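Local coordinates for protein probable zinc protease (Pseudomonas aeruginosa, PDB 4NNZ) that probably acts as one subunit of a heterodimeric zinc metallopeptidase of the M16 family, at residues R132-R135 with T136-P140. Numbering follows the deposited sequence.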
loop_
_atom_site.group_PDB
_atom_site.type_symbol
_atom_site.label_atom_id
_atom_site.label_comp_id
_atom_site.label_asym_id
_atom_site.label_seq_id
_atom_site.Cartn_x
_atom_site.Cartn_y
_atom_site.Cartn_z
ATOM N N ARG A 132 -8.672 8.730 15.966
ATOM C CA ARG A 132 -8.442 7.433 15.406
ATOM C C ARG A 132 -8.792 6.302 16.339
ATOM O O ARG A 132 -9.302 5.310 15.921
ATOM C CB ARG A 132 -6.998 7.287 14.970
ATOM C CG ARG A 132 -6.852 6.288 13.875
ATOM C CD ARG A 132 -5.529 5.590 13.851
ATOM N NE ARG A 132 -5.743 4.172 13.737
ATOM C CZ ARG A 132 -6.021 3.518 12.629
ATOM N NH1 ARG A 132 -6.100 4.118 11.474
ATOM N NH2 ARG A 132 -6.211 2.240 12.695
ATOM N N ARG A 133 -8.439 6.436 17.598
ATOM C CA ARG A 133 -8.761 5.428 18.555
ATOM C C ARG A 133 -10.240 5.263 18.752
ATOM O O ARG A 133 -10.745 4.183 18.775
ATOM C CB ARG A 133 -8.255 5.865 19.904
ATOM C CG ARG A 133 -6.779 5.770 20.119
ATOM C CD ARG A 133 -6.505 5.527 21.581
ATOM N NE ARG A 133 -7.174 6.487 22.459
ATOM C CZ ARG A 133 -8.132 6.185 23.324
ATOM N NH1 ARG A 133 -8.564 4.944 23.446
ATOM N NH2 ARG A 133 -8.659 7.125 24.070
ATOM N N LEU A 134 -10.912 6.358 18.985
ATOM C CA LEU A 134 -12.296 6.333 19.325
ATOM C C LEU A 134 -13.188 5.850 18.227
ATOM O O LEU A 134 -14.084 5.072 18.450
ATOM C CB LEU A 134 -12.729 7.721 19.744
ATOM C CG LEU A 134 -12.708 8.137 21.209
ATOM C CD1 LEU A 134 -11.979 7.144 22.072
ATOM C CD2 LEU A 134 -12.106 9.506 21.379
ATOM N N ARG A 135 -12.964 6.370 17.043
ATOM C CA ARG A 135 -13.829 6.119 15.941
ATOM C C ARG A 135 -13.408 5.033 15.002
ATOM O O ARG A 135 -14.162 4.689 14.159
ATOM C CB ARG A 135 -13.990 7.388 15.159
ATOM C CG ARG A 135 -14.710 8.467 15.892
ATOM C CD ARG A 135 -15.072 9.551 14.924
ATOM N NE ARG A 135 -15.017 10.849 15.551
ATOM C CZ ARG A 135 -16.078 11.519 15.963
ATOM N NH1 ARG A 135 -17.296 11.026 15.806
ATOM N NH2 ARG A 135 -15.912 12.695 16.532
ATOM N N THR A 136 -12.191 4.541 15.101
ATOM C CA THR A 136 -11.769 3.448 14.246
ATOM C C THR A 136 -11.359 2.194 14.975
ATOM O O THR A 136 -11.901 1.162 14.767
ATOM C CB THR A 136 -10.636 3.885 13.327
ATOM O OG1 THR A 136 -11.080 4.972 12.549
ATOM C CG2 THR A 136 -10.243 2.807 12.423
ATOM N N ASP A 137 -10.373 2.309 15.824
ATOM C CA ASP A 137 -9.956 1.208 16.634
ATOM C C ASP A 137 -11.002 0.718 17.611
ATOM O O ASP A 137 -11.159 -0.454 17.792
ATOM C CB ASP A 137 -8.717 1.594 17.393
ATOM C CG ASP A 137 -7.509 1.625 16.543
ATOM O OD1 ASP A 137 -7.543 1.154 15.426
ATOM O OD2 ASP A 137 -6.494 2.120 16.987
ATOM N N ASP A 138 -11.700 1.617 18.255
ATOM C CA ASP A 138 -12.692 1.208 19.199
ATOM C C ASP A 138 -14.062 1.056 18.584
ATOM O O ASP A 138 -14.989 0.711 19.253
ATOM C CB ASP A 138 -12.713 2.137 20.394
ATOM C CG ASP A 138 -11.398 2.180 21.111
ATOM O OD1 ASP A 138 -10.518 1.375 20.800
ATOM O OD2 ASP A 138 -11.232 3.014 22.002
ATOM N N ASN A 139 -14.179 1.313 17.305
ATOM C CA ASN A 139 -15.395 1.013 16.624
ATOM C C ASN A 139 -15.200 -0.245 15.833
ATOM O O ASN A 139 -14.531 -0.246 14.843
ATOM C CB ASN A 139 -15.757 2.151 15.712
ATOM C CG ASN A 139 -17.017 1.898 14.946
ATOM O OD1 ASN A 139 -17.567 0.830 14.996
ATOM N ND2 ASN A 139 -17.475 2.887 14.229
ATOM N N PRO A 140 -15.788 -1.340 16.254
ATOM C CA PRO A 140 -15.485 -2.633 15.654
ATOM C C PRO A 140 -15.802 -2.774 14.176
ATOM O O PRO A 140 -15.050 -3.416 13.493
ATOM C CB PRO A 140 -16.309 -3.600 16.481
ATOM C CG PRO A 140 -17.402 -2.795 17.004
ATOM C CD PRO A 140 -16.807 -1.465 17.292
#
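Arg132 reaches forward along the last turn of helix 118-137 and meets Asp137 in a salt bridge, NH2 to OD1 at 3.2 Å. The bond is bent: OD1 is approached on its syn side but from outside the carboxylate plane, and the guanidinium and carboxylate planes stand 69° apart. With CG anti to the backbone N (chi1 -154°) and a bend at chi3, the arginine lays one guanidinium face over CG2 of Thr136, offset toward the rim, with NH2 4.1 Å from that methyl. The buried guanidinium is also held by Glu146 and the carbonyl of Gly164, both through NH1, so Asp137 is one of several partners that fix its rotation. One residue on, Arg133 and Asp138 run side by side in the same direction; their looser salt bridge, NH1 to OD2, spans 3.6 Å, and NH2 of the arginine pairs with Glu130. The backbone beneath widens locally: Arg132 O is shared by two donors, Asp137 N at 3.2 Å and Thr136 N, the ordinary i+4 partner, while Arg133 O takes Asp138 N at 2.8 Å. The bonds from Asp137 N and Asp138 N, each spanning i to i+5, mark a pi-type turn closing the C-terminal end of helix 118-137, just before Asn139 occupies the N-cap position of helix 140-152, a helix-to-helix junction within the peptidase M16 fold.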